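Putative methyl-accepting chemotaxis protein (PDB 6DB1) probably senses chemical stimuli through this N-terminal ligand-binding domain, a bundle of four helices, and passes the signal on as a bacterial chemoreceptor. Local coordinates at residues T36-A41 and P51-A56; Q58-M63 and G97-M102; Q65-M70 and N89-L94. All coordinates share one frame; numbering follows the deposited sequence. Where two conformers were deposited one is given.

Interaction 1: T36-A41 and P51-A56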
ATOM      1  N   THR A  36      -8.234   8.634   5.154  1.00 63.48           N
ATOM      2  CA  THR A  36      -9.059   8.233   6.283  1.00 65.80           C
ATOM      3  C   THR A  36      -8.884   9.213   7.449  1.00 66.33           C
ATOM      4  O   THR A  36      -9.868   9.645   8.062  1.00 69.81           O
ATOM      5  CB  THR A  36      -8.744   6.806   6.741  1.00 68.51           C
ATOM      6  OG1 THR A  36      -7.428   6.783   7.290  1.00 68.63           O
ATOM      7  CG2 THR A  36      -8.853   5.789   5.627  1.00 69.04           C
ATOM      8  N   ARG A  37      -7.626   9.554   7.724  0.50 62.81           N
ATOM      9  CA  ARG A  37      -7.261  10.479   8.792  0.50 62.96           C
ATOM     10  C   ARG A  37      -8.105  11.756   8.664  0.50 65.29           C
ATOM     11  O   ARG A  37      -8.834  12.152   9.592  0.50 66.46           O
ATOM     12  CB  ARG A  37      -5.774  10.835   8.675  0.50 59.89           C
ATOM     13  CG  ARG A  37      -4.849   9.648   8.431  0.50 56.70           C
ATOM     14  CD  ARG A  37      -4.192   8.989   9.631  0.50 56.92           C
ATOM     15  NE  ARG A  37      -3.045   9.751  10.118  0.50 55.55           N
ATOM     16  CZ  ARG A  37      -2.129   9.283  10.961  0.50 55.27           C
ATOM     17  NH1 ARG A  37      -1.142  10.064  11.371  0.50 54.10           N
ATOM     18  NH2 ARG A  37      -2.199   8.035  11.389  0.50 57.63           N
ATOM     19  N   LEU A  38      -8.026  12.352   7.475  1.00 65.28           N
ATOM     20  CA  LEU A  38      -8.685  13.641   7.152  1.00 65.90           C
ATOM     21  C   LEU A  38     -10.213  13.533   7.252  1.00 67.39           C
ATOM     22  O   LEU A  38     -10.885  14.493   7.675  1.00 66.89           O
ATOM     23  CB  LEU A  38      -8.282  14.082   5.741  1.00 65.99           C
ATOM     24  CG  LEU A  38      -8.841  15.435   5.299  1.00 67.27           C
ATOM     25  CD1 LEU A  38      -8.538  16.502   6.341  1.00 66.34           C
ATOM     26  CD2 LEU A  38      -8.299  15.845   3.935  1.00 67.41           C
ATOM     27  N   SER A  39     -10.752  12.400   6.822  1.00 68.07           N
ATOM     28  CA  SER A  39     -12.192  12.185   6.856  1.00 69.65           C
ATOM     29  C   SER A  39     -12.703  12.194   8.309  1.00 70.59           C
ATOM     30  O   SER A  39     -13.715  12.842   8.609  1.00 68.40           O
ATOM     31  CB  SER A  39     -12.548  10.911   6.136  1.00 71.43           C
ATOM     32  OG  SER A  39     -13.935  10.642   6.232  1.00 72.91           O
ATOM     33  N   ARG A  40     -12.002  11.509   9.220  1.00 71.09           N
ATOM     34  CA  ARG A  40     -12.436  11.473  10.622  1.00 74.09           C
ATOM     35  C   ARG A  40     -12.366  12.880  11.233  1.00 73.11           C
ATOM     36  O   ARG A  40     -13.254  13.272  12.016  1.00 71.37           O
ATOM     37  CB  ARG A  40     -11.603  10.485  11.442  1.00 77.13           C
ATOM     38  CG  ARG A  40     -11.680   9.045  10.951  1.00 80.45           C
ATOM     39  CD  ARG A  40     -11.122   8.073  11.972  1.00 84.01           C
ATOM     40  NE  ARG A  40      -9.832   8.509  12.495  1.00 84.27           N
ATOM     41  CZ  ARG A  40      -8.658   8.281  11.915  1.00 83.84           C
ATOM     42  NH1 ARG A  40      -8.598   7.624  10.769  1.00 86.37           N
ATOM     43  NH2 ARG A  40      -7.545   8.710  12.486  1.00 81.35           N
ATOM     44  N   ALA A  41     -11.329  13.642  10.879  1.00 70.09           N
ATOM     45  CA  ALA A  41     -11.203  15.015  11.397  1.00 70.31           C
ATOM     46  C   ALA A  41     -12.386  15.872  10.905  1.00 72.01           C
ATOM     47  O   ALA A  41     -12.893  16.722  11.648  1.00 69.68           O
ATOM     48  CB  ALA A  41      -9.874  15.608  10.995  1.00 67.35           C
ATOM     49  N   PRO A  51     -11.814  20.088  15.216  1.00 84.47           N
ATOM     50  CA  PRO A  51     -11.010  19.047  14.577  1.00 82.26           C
ATOM     51  C   PRO A  51      -9.518  19.065  14.951  1.00 81.76           C
ATOM     52  O   PRO A  51      -8.975  20.116  15.306  1.00 82.90           O
ATOM     53  CB  PRO A  51     -11.156  19.351  13.076  1.00 79.27           C
ATOM     54  CG  PRO A  51     -11.278  20.851  13.033  1.00 81.01           C
ATOM     55  CD  PRO A  51     -12.085  21.186  14.271  1.00 84.82           C
ATOM     56  N   ASP A  52      -8.896  17.889  14.916  1.00 79.85           N
ATOM     57  CA  ASP A  52      -7.463  17.753  15.139  1.00 80.49           C
ATOM     58  C   ASP A  52      -6.912  17.389  13.782  1.00 75.49           C
ATOM     59  O   ASP A  52      -7.216  16.323  13.262  1.00 75.66           O
ATOM     60  CB  ASP A  52      -7.109  16.646  16.139  1.00 84.16           C
ATOM     61  CG  ASP A  52      -5.533  16.322  16.128  1.00 85.29           C
ATOM     62  OD1 ASP A  52      -4.826  17.295  15.880  1.00 84.85           O
ATOM     63  OD2 ASP A  52      -5.166  15.162  16.419  1.00 88.15           O
ATOM     64  N   PHE A  53      -6.139  18.287  13.185  1.00 74.39           N
ATOM     65  CA  PHE A  53      -5.559  18.039  11.867  1.00 70.27           C
ATOM     66  C   PHE A  53      -4.134  17.492  11.973  1.00 69.45           C
ATOM     67  O   PHE A  53      -3.582  17.066  10.960  1.00 68.34           O
ATOM     68  CB  PHE A  53      -5.531  19.319  11.036  1.00 70.52           C
ATOM     69  CG  PHE A  53      -6.897  19.830  10.673  1.00 72.00           C
ATOM     70  CD1 PHE A  53      -7.711  19.095   9.826  1.00 71.31           C
ATOM     71  CD2 PHE A  53      -7.358  21.047  11.150  1.00 74.63           C
ATOM     72  CE1 PHE A  53      -8.973  19.554   9.486  1.00 73.17           C
ATOM     73  CE2 PHE A  53      -8.616  21.513  10.797  1.00 75.32           C
ATOM     74  CZ  PHE A  53      -9.419  20.767   9.965  1.00 74.58           C
ATOM     75  N   ALA A  54      -3.559  17.488  13.179  1.00 69.18           N
ATOM     76  CA  ALA A  54      -2.165  17.040  13.402  1.00 70.89           C
ATOM     77  C   ALA A  54      -1.858  15.708  12.690  1.00 70.21           C
ATOM     78  O   ALA A  54      -0.800  15.600  12.036  1.00 66.18           O
ATOM     79  CB  ALA A  54      -1.880  16.952  14.883  1.00 73.56           C
ATOM     80  N   PRO A  55      -2.754  14.689  12.818  1.00 70.40           N
ATOM     81  CA  PRO A  55      -2.547  13.354  12.209  1.00 68.36           C
ATOM     82  C   PRO A  55      -2.601  13.334  10.672  1.00 67.69           C
ATOM     83  O   PRO A  55      -1.814  12.620  10.028  1.00 62.42           O
ATOM     84  CB  PRO A  55      -3.660  12.445  12.749  1.00 70.01           C
ATOM     85  CG  PRO A  55      -4.664  13.380  13.381  1.00 71.24           C
ATOM     86  CD  PRO A  55      -3.902  14.640  13.733  1.00 70.27           C
ATOM     87  N   ALA A  56      -3.539  14.068  10.087  1.00 67.32           N
ATOM     88  CA  ALA A  56      -3.614  14.106   8.627  1.00 66.05           C
ATOM     89  C   ALA A  56      -2.339  14.767   8.095  1.00 64.17           C
ATOM     90  O   ALA A  56      -1.712  14.259   7.162  1.00 64.76           O
ATOM     91  CB  ALA A  56      -4.855  14.830   8.177  1.00 65.19           C
TER
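Arg37 reaches across to the backbone of Pro55 and takes hold of its carbonyl oxygen side-on with two nitrogens. In the conformer described here, one of two in the crystal, CG lies beside the backbone N (chi1 -46°) and the chain then bends about the CB-CG and CG-CD bonds, which brings the edge of the guanidinium to Pro55 O. NE lies 3.1 Å from Pro55 O and NH1 3.0 Å from the same atom. Pro55 O sits in the guanidinium plane, yet the nitrogens come to it from one face of the carbonyl: NE stands well above its plane, 72° out, while NH1 is tilted by 31°. Closer to the backbone, Arg37 CB packs 3.9 Å from Ala56 CA.

Leu38 CB passes 4.3 Å from Ala56 CB, and Leu38 CD1 lies near the plane of the Phe53 ring, at the edge, 4.4 Å from CE1. The contact closes the hairpin between helix 13-46 and helix 54-73, neighbours in the four-helix bundle, just where the chain comes out of its connecting loop. Leu38 and Ala56 also touch Met102 of helix 80-105, so the seam is covered by a third helix.

One turn after Arg37, the methyl group of Ala41 fits against the loop, 3.6 Å from Asp52 O, with Phe53 CD1 a little farther off. Ala41 O meets Pro51 CB at 3.5 Å. Pro51 CB also lies over the rim of one face of the Phe53 ring. Asp52 precedes the turn into the helix, and its OD1 accepts a capping bond of 3.0 Å from Ala54 N, which meets it from above the carboxylate plane.

Interaction 2: Q58-M63 and G97-M102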
ATOM      1  N   GLN A  58       0.445  14.745   9.407  1.00 62.61           N
ATOM      2  CA  GLN A  58       1.532  13.789   9.584  1.00 62.70           C
ATOM      3  C   GLN A  58       1.612  12.864   8.366  1.00 62.01           C
ATOM      4  O   GLN A  58       2.692  12.562   7.888  1.00 60.05           O
ATOM      5  CB  GLN A  58       1.336  12.970  10.862  1.00 63.70           C
ATOM      6  CG  GLN A  58       2.274  11.777  10.977  1.00 66.22           C
ATOM      7  CD  GLN A  58       2.140  11.062  12.299  1.00 70.54           C
ATOM      8  OE1 GLN A  58       1.927   9.852  12.351  1.00 75.90           O
ATOM      9  NE2 GLN A  58       2.240  11.811  13.384  1.00 70.51           N
ATOM     10  N   SER A  59       0.456  12.405   7.905  1.00 61.55           N
ATOM     11  CA  SER A  59       0.395  11.504   6.774  1.00 61.66           C
ATOM     12  C   SER A  59       0.846  12.231   5.497  1.00 59.74           C
ATOM     13  O   SER A  59       1.657  11.701   4.748  1.00 60.53           O
ATOM     14  CB  SER A  59      -0.985  10.899   6.655  1.00 63.52           C
ATOM     15  OG  SER A  59      -1.280  10.099   7.800  1.00 63.12           O
ATOM     16  N   LEU A  60       0.332  13.438   5.265  1.00 57.70           N
ATOM     17  CA  LEU A  60       0.711  14.232   4.105  1.00 57.92           C
ATOM     18  C   LEU A  60       2.228  14.411   4.114  1.00 58.57           C
ATOM     19  O   LEU A  60       2.897  14.164   3.110  1.00 59.16           O
ATOM     20  CB  LEU A  60      -0.018  15.578   4.151  1.00 57.76           C
ATOM     21  CG  LEU A  60       0.263  16.546   3.001  1.00 59.31           C
ATOM     22  CD1 LEU A  60      -0.896  17.499   2.808  1.00 61.05           C
ATOM     23  CD2 LEU A  60       1.553  17.325   3.209  1.00 59.50           C
ATOM     24  N   GLU A  61       2.762  14.778   5.272  1.00 52.30           N
ATOM     25  CA  GLU A  61       4.192  14.971   5.408  1.00 53.69           C
ATOM     26  C   GLU A  61       4.937  13.644   5.163  1.00 50.03           C
ATOM     27  O   GLU A  61       6.006  13.655   4.548  1.00 47.70           O
ATOM     28  CB  GLU A  61       4.534  15.575   6.768  1.00 58.83           C
ATOM     29  CG  GLU A  61       5.321  16.856   6.649  1.00 62.38           C
ATOM     30  CD  GLU A  61       6.625  16.701   5.894  1.00 64.01           C
ATOM     31  OE1 GLU A  61       7.075  17.694   5.290  1.00 67.43           O
ATOM     32  OE2 GLU A  61       7.196  15.587   5.919  1.00 67.10           O
ATOM     33  N   ASN A  62       4.381  12.512   5.605  1.00 49.27           N
ATOM     34  CA  ASN A  62       5.033  11.202   5.384  1.00 47.01           C
ATOM     35  C   ASN A  62       5.008  10.844   3.885  1.00 43.71           C
ATOM     36  O   ASN A  62       5.958  10.241   3.371  1.00 41.63           O
ATOM     37  CB  ASN A  62       4.405  10.092   6.233  1.00 48.86           C
ATOM     38  CG  ASN A  62       4.761  10.158   7.703  1.00 54.45           C
ATOM     39  OD1 ASN A  62       5.717  10.828   8.098  1.00 55.13           O
ATOM     40  ND2 ASN A  62       4.027   9.418   8.521  1.00 57.00           N
HETATM   41  N   MSE A  63       3.926  11.214   3.197  0.50 43.21           N
HETATM   42  CA  MSE A  63       3.772  10.953   1.765  0.50 41.10           C
HETATM   43  C   MSE A  63       4.794  11.753   0.981  0.50 40.80           C
HETATM   44  O   MSE A  63       5.374  11.268   0.008  0.50 37.42           O
HETATM   45  CB  MSE A  63       2.341  11.344   1.405  0.50 42.51           C
HETATM   46  CG  MSE A  63       1.821  10.729   0.106  0.50 41.50           C
HETATM   47 SE   MSE A  63      -0.083  11.196  -0.141  0.50 45.98          SE
HETATM   48  CE  MSE A  63      -0.075  11.154  -2.111  0.50 44.14           C
ATOM     49  N   GLY A  97      -3.799  16.837  -5.551  1.00 54.17           N
ATOM     50  CA  GLY A  97      -4.918  16.180  -4.902  1.00 53.58           C
ATOM     51  C   GLY A  97      -4.921  16.377  -3.394  1.00 55.11           C
ATOM     52  O   GLY A  97      -5.808  17.023  -2.838  1.00 56.18           O
ATOM     53  N   VAL A  98      -3.870  15.870  -2.765  1.00 50.35           N
ATOM     54  CA  VAL A  98      -3.705  15.833  -1.323  1.00 47.97           C
ATOM     55  C   VAL A  98      -3.533  17.219  -0.696  1.00 48.79           C
ATOM     56  O   VAL A  98      -4.199  17.531   0.291  1.00 46.06           O
ATOM     57  CB  VAL A  98      -2.509  14.937  -0.967  1.00 47.87           C
ATOM     58  CG1 VAL A  98      -2.052  15.132   0.467  1.00 50.22           C
ATOM     59  CG2 VAL A  98      -2.820  13.477  -1.250  1.00 49.22           C
ATOM     60  N   VAL A  99      -2.587  17.998  -1.187  1.00 47.89           N
ATOM     61  CA  VAL A  99      -2.319  19.288  -0.587  1.00 49.96           C
ATOM     62  C   VAL A  99      -3.562  20.185  -0.671  1.00 52.89           C
ATOM     63  O   VAL A  99      -3.962  20.761   0.335  1.00 57.63           O
ATOM     64  CB  VAL A  99      -1.070  19.949  -1.201  1.00 48.34           C
ATOM     65  CG1 VAL A  99      -1.014  21.436  -0.899  1.00 49.97           C
ATOM     66  CG2 VAL A  99       0.201  19.254  -0.741  1.00 46.75           C
ATOM     67  N   PRO A 100      -4.171  20.313  -1.846  1.00 54.92           N
ATOM     68  CA  PRO A 100      -5.337  21.169  -1.826  1.00 57.26           C
ATOM     69  C   PRO A 100      -6.362  20.718  -0.777  1.00 59.36           C
ATOM     70  O   PRO A 100      -6.804  21.546   0.033  1.00 64.24           O
ATOM     71  CB  PRO A 100      -5.898  21.082  -3.249  1.00 56.38           C
ATOM     72  CG  PRO A 100      -4.654  20.913  -4.076  1.00 56.27           C
ATOM     73  CD  PRO A 100      -3.790  19.997  -3.234  1.00 56.42           C
ATOM     74  N   GLN A 101      -6.708  19.436  -0.765  1.00 56.70           N
ATOM     75  CA  GLN A 101      -7.691  18.940   0.202  1.00 59.06           C
ATOM     76  C   GLN A 101      -7.367  19.452   1.608  1.00 58.86           C
ATOM     77  O   GLN A 101      -8.249  19.927   2.307  1.00 58.73           O
ATOM     78  CB  GLN A 101      -7.739  17.415   0.244  1.00 58.83           C
ATOM     79  CG  GLN A 101      -8.364  16.780  -0.988  1.00 60.71           C
ATOM     80  CD  GLN A 101      -8.680  15.328  -0.731  1.00 62.26           C
ATOM     81  OE1 GLN A 101      -8.665  14.879   0.412  1.00 64.26           O
ATOM     82  NE2 GLN A 101      -8.996  14.591  -1.786  1.00 59.36           N
HETATM   83  N   MSE A 102      -6.109  19.346   2.008  1.00 58.50           N
HETATM   84  CA  MSE A 102      -5.713  19.795   3.339  1.00 62.58           C
HETATM   85  C   MSE A 102      -5.891  21.270   3.555  1.00 62.47           C
HETATM   86  O   MSE A 102      -6.348  21.692   4.614  1.00 60.99           O
HETATM   87  CB  MSE A 102      -4.251  19.482   3.567  1.00 63.06           C
HETATM   88  CG  MSE A 102      -4.140  18.205   4.367  1.00 67.00           C
HETATM   89 SE   MSE A 102      -4.018  18.649   6.269  1.00 70.79          SE
HETATM   90  CE  MSE A 102      -5.703  17.751   6.675  1.00 72.43           C
TER
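Leu60 projects from helix 58-63 toward Val98, Val99 and Met102 of the facing helix. From CB the chain leaves with CG trans to the backbone N (chi1 -180°), which carries the branch point toward Val98. CG is the first atom to make contact, 3.7 Å from Val98 CG1. Beyond it CD1 does most of the touching: it comes to 3.5 Å from Val98 CG1, to 3.7 Å from Met102 CG, and to 4.1 Å from both CA and CG2 of Val99. One methyl group thus lies among three residues spread over little more than a turn, and the side chains of Leu60 and Val98 run past one another, each pointing toward the other's helix.

These are two antiparallel helices of the four-helix bundle, helix 54-73 and helix 80-105, with segment axes 10.9 Å apart and their directions at 156°. Helix 97-102 is kinked at Pro100, whose N cannot bond to the preceding turn; Pro100 faces away from the contact.

The other branch of Val98 is engaged by Met63, modelled as selenomethionine with two conformers. In the one described, its chain is extended and crosses Val98 at a slant, with SE and CE each 3.7 Å from CG2. Tyr31 and Phe34 of helix 13-46 touch Met63 and Val98, respectively, while Arg64 touches Val99.

Interaction 3: Q65-M70 and N89-L94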
ATOM      1  N   GLN A  65       7.679  12.904   2.266  0.60 44.56           N
ATOM      2  CA  GLN A  65       8.994  12.341   2.596  0.60 43.71           C
ATOM      3  C   GLN A  65       9.241  11.062   1.783  0.60 40.57           C
ATOM      4  O   GLN A  65      10.368  10.814   1.364  0.60 41.32           O
ATOM      5  CB  GLN A  65       9.130  12.038   4.091  0.60 45.76           C
ATOM      6  CG  GLN A  65      10.431  11.324   4.456  0.60 47.22           C
ATOM      7  CD  GLN A  65      11.664  12.112   4.077  0.60 49.44           C
ATOM      8  OE1 GLN A  65      11.674  13.342   4.101  0.60 53.35           O
ATOM      9  NE2 GLN A  65      12.730  11.403   3.744  0.60 49.59           N
ATOM     10  N   LYS A  66       8.219  10.233   1.585  1.00 37.64           N
ATOM     11  CA  LYS A  66       8.409   9.002   0.823  1.00 35.62           C
ATOM     12  C   LYS A  66       8.639   9.314  -0.659  1.00 32.36           C
ATOM     13  O   LYS A  66       9.396   8.630  -1.278  1.00 31.18           O
ATOM     14  CB  LYS A  66       7.272   8.018   1.086  1.00 35.08           C
ATOM     15  CG  LYS A  66       7.313   7.429   2.485  1.00 37.25           C
ATOM     16  CD  LYS A  66       8.633   6.754   2.794  1.00 37.82           C
ATOM     17  CE  LYS A  66       8.716   6.210   4.200  1.00 40.92           C
ATOM     18  NZ  LYS A  66      10.062   5.659   4.453  1.00 42.13           N
ATOM     19  N   LEU A  67       8.023  10.350  -1.205  1.00 32.89           N
ATOM     20  CA  LEU A  67       8.294  10.729  -2.587  1.00 33.42           C
ATOM     21  C   LEU A  67       9.760  11.167  -2.714  1.00 34.45           C
ATOM     22  O   LEU A  67      10.430  10.819  -3.667  1.00 33.16           O
ATOM     23  CB  LEU A  67       7.360  11.865  -3.017  1.00 34.34           C
ATOM     24  CG  LEU A  67       7.637  12.457  -4.400  1.00 34.44           C
ATOM     25  CD1 LEU A  67       7.447  11.423  -5.496  1.00 32.45           C
ATOM     26  CD2 LEU A  67       6.755  13.678  -4.652  1.00 37.00           C
ATOM     27  N   GLU A  68      10.248  11.955  -1.761  1.00 36.71           N
ATOM     28  CA  GLU A  68      11.627  12.416  -1.836  1.00 40.01           C
ATOM     29  C   GLU A  68      12.575  11.213  -1.801  1.00 39.69           C
ATOM     30  O   GLU A  68      13.531  11.161  -2.547  1.00 39.79           O
ATOM     31  CB  GLU A  68      11.940  13.388  -0.696  1.00 45.46           C
ATOM     32  CG  GLU A  68      11.344  14.766  -0.895  1.00 49.86           C
ATOM     33  CD  GLU A  68      11.592  15.372  -2.261  1.00 53.01           C
ATOM     34  OE1 GLU A  68      10.682  15.305  -3.104  1.00 54.37           O
ATOM     35  OE2 GLU A  68      12.700  15.894  -2.481  1.00 63.43           O
ATOM     36  N   GLU A  69      12.277  10.241  -0.955  1.00 37.67           N
ATOM     37  CA  GLU A  69      13.094   9.040  -0.827  1.00 38.19           C
ATOM     38  C   GLU A  69      13.010   8.219  -2.129  1.00 36.68           C
ATOM     39  O   GLU A  69      14.024   7.627  -2.586  1.00 36.72           O
ATOM     40  CB  GLU A  69      12.592   8.244   0.376  1.00 40.99           C
ATOM     41  CG  GLU A  69      13.656   7.500   1.139  1.00 46.47           C
ATOM     42  CD  GLU A  69      13.085   6.615   2.239  1.00 51.16           C
ATOM     43  OE1 GLU A  69      13.652   5.518   2.445  1.00 55.39           O
ATOM     44  OE2 GLU A  69      12.061   7.007   2.869  1.00 47.68           O
HETATM   45  N   MSE A  70      11.836   8.209  -2.755  1.00 32.10           N
HETATM   46  CA  MSE A  70      11.683   7.452  -4.004  1.00 30.09           C
HETATM   47  C   MSE A  70      12.523   8.066  -5.069  1.00 31.15           C
HETATM   48  O   MSE A  70      13.212   7.350  -5.806  1.00 29.24           O
HETATM   49  CB  MSE A  70      10.238   7.368  -4.491  1.00 28.08           C
HETATM   50  CG  MSE A  70      10.047   6.264  -5.555  1.00 27.60           C
HETATM   51 SE   MSE A  70      10.058   4.460  -4.757  1.00 27.81          SE
HETATM   52  CE  MSE A  70       9.881   3.496  -6.446  1.00 26.35           C
ATOM     53  N   ASN A  89       3.299  10.758 -11.301  1.00 40.10           N
ATOM     54  CA  ASN A  89       1.923  10.532 -10.825  1.00 40.04           C
ATOM     55  C   ASN A  89       1.875  10.676  -9.299  1.00 38.45           C
ATOM     56  O   ASN A  89       0.883  11.177  -8.744  1.00 39.75           O
ATOM     57  CB  ASN A  89       1.368   9.200 -11.339  1.00 40.86           C
ATOM     58  CG  ASN A  89       1.117   9.233 -12.830  1.00 44.48           C
ATOM     59  OD1 ASN A  89       1.134  10.301 -13.436  1.00 46.50           O
ATOM     60  ND2 ASN A  89       0.845   8.082 -13.422  1.00 45.26           N
ATOM     61  N   TRP A  90       2.940  10.263  -8.619  1.00 37.02           N
ATOM     62  CA  TRP A  90       3.008  10.399  -7.166  1.00 35.53           C
ATOM     63  C   TRP A  90       3.000  11.891  -6.828  1.00 37.40           C
ATOM     64  O   TRP A  90       2.225  12.350  -5.997  1.00 36.47           O
ATOM     65  CB  TRP A  90       4.287   9.745  -6.636  1.00 33.63           C
ATOM     66  CG  TRP A  90       4.383   9.535  -5.155  1.00 31.12           C
ATOM     67  CD1 TRP A  90       3.855  10.290  -4.154  1.00 31.64           C
ATOM     68  CD2 TRP A  90       5.231   8.568  -4.511  1.00 30.43           C
ATOM     69  NE1 TRP A  90       4.236   9.794  -2.936  1.00 31.64           N
ATOM     70  CE2 TRP A  90       5.088   8.741  -3.128  1.00 30.50           C
ATOM     71  CE3 TRP A  90       6.034   7.529  -4.978  1.00 30.26           C
ATOM     72  CZ2 TRP A  90       5.755   7.942  -2.206  1.00 30.18           C
ATOM     73  CZ3 TRP A  90       6.688   6.727  -4.071  1.00 31.09           C
ATOM     74  CH2 TRP A  90       6.567   6.954  -2.701  1.00 31.35           C
ATOM     75  N   GLN A  91       3.891  12.633  -7.495  1.00 40.59           N
ATOM     76  CA  GLN A  91       4.033  14.088  -7.244  1.00 43.37           C
ATOM     77  C   GLN A  91       2.728  14.825  -7.587  1.00 44.50           C
ATOM     78  O   GLN A  91       2.350  15.762  -6.888  1.00 47.47           O
ATOM     79  CB  GLN A  91       5.237  14.664  -7.997  1.00 44.48           C
ATOM     80  CG  GLN A  91       5.389  16.172  -7.815  1.00 47.87           C
ATOM     81  CD  GLN A  91       6.753  16.681  -8.208  1.00 51.80           C
ATOM     82  OE1 GLN A  91       7.764  16.005  -8.034  1.00 51.30           O
ATOM     83  NE2 GLN A  91       6.802  17.914  -8.686  1.00 55.87           N
ATOM     84  N   ALA A  92       2.040  14.408  -8.645  1.00 47.03           N
ATOM     85  CA  ALA A  92       0.785  15.054  -9.015  1.00 47.69           C
ATOM     86  C   ALA A  92      -0.275  14.788  -7.932  1.00 46.31           C
ATOM     87  O   ALA A  92      -0.968  15.702  -7.495  1.00 42.40           O
ATOM     88  CB  ALA A  92       0.334  14.563 -10.371  1.00 48.36           C
ATOM     89  N   LEU A  93      -0.403  13.528  -7.523  1.00 43.71           N
ATOM     90  CA  LEU A  93      -1.380  13.149  -6.524  1.00 45.16           C
ATOM     91  C   LEU A  93      -1.224  14.024  -5.279  1.00 48.39           C
ATOM     92  O   LEU A  93      -2.214  14.470  -4.691  1.00 47.48           O
ATOM     93  CB  LEU A  93      -1.186  11.666  -6.198  1.00 44.97           C
ATOM     94  CG  LEU A  93      -2.013  11.110  -5.042  1.00 43.62           C
ATOM     95  CD1 LEU A  93      -3.493  11.414  -5.221  1.00 43.98           C
ATOM     96  CD2 LEU A  93      -1.780   9.611  -4.917  1.00 44.34           C
ATOM     97  N   LEU A  94       0.027  14.304  -4.933  1.00 48.47           N
ATOM     98  CA  LEU A  94       0.360  15.064  -3.755  1.00 47.58           C
ATOM     99  C   LEU A  94       0.116  16.560  -3.956  1.00 51.91           C
ATOM    100  O   LEU A  94      -0.567  17.188  -3.139  1.00 52.48           O
ATOM    101  CB  LEU A  94       1.833  14.815  -3.417  1.00 48.07           C
ATOM    102  CG  LEU A  94       2.414  15.630  -2.259  1.00 49.51           C
ATOM    103  CD1 LEU A  94       1.793  15.233  -0.922  1.00 47.09           C
ATOM    104  CD2 LEU A  94       3.926  15.464  -2.207  1.00 51.92           C
TER
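In the middle of the four-helix bundle, helix 54-73 and helix 80-105 run side by side in opposite directions, their segments at 160° with axes 10.5 Å apart, and the indole of Trp90 fills the seam by lying against Lys66, Leu67 and Met70. With chi1 at -168° the indole points away from its own backbone N and over to the facing helix.

Leu67 supplies the face contact. Its CD1 sits 3.9 Å from the centroid of the five-membered ring and 23° off the normal, a CH-pi interaction, with its CB beside NE1. The other methyl, CD2, leaves the ring and meets Gln91 CB at 3.8 Å and Leu94 CD2 at 4.1 Å. Leu67 therefore straddles two different parts of the opposite helix, one methyl on the aromatic ring and one on aliphatic carbons.

The six-membered ring meets Lys66 and, one turn on, Met70: Lys66 CB approaches CZ2 to 3.6 Å, and Met70 CB is equally near CZ3. Met70, modelled as selenomethionine, crosses Trp90 at about a right angle, its SE at the edge of the six-membered ring in a Met-aromatic contact 5.4 Å from the centroid. Phe128 of helix 110-144 adds an edge-to-face ring contact to Trp90.

The polar ends of Gln91 and Lys66 turn to other partners. Gln91 OE1 accepts from Lys71 NZ, while Lys66 NZ bonds to Gln26 OE1 and forms a salt bridge with Glu69, meeting the syn lone pair of OE2 at 2.9 Å.

From the N terminus, helix 13-46 is followed by a short loop, and interaction 1 closes it by bringing the start of helix 54-73 back against the end of the first helix. Helix 54-73 then pairs with helix 80-105 twice. Interaction 3 closes the shorter loop around the connection between them, and interaction 2 encloses it, so the two nest as successive levels of one antiparallel helical hairpin, centres about 10 Å apart. Interaction 1 precedes both in series. Interactions 1 and 2 meet where Arg37 NH1 makes a weak hydrogen bond to Gln58 OE1; interactions 2 and 3 meet through Met63 against Leu93. Together they tie three consecutive helices of the bundle.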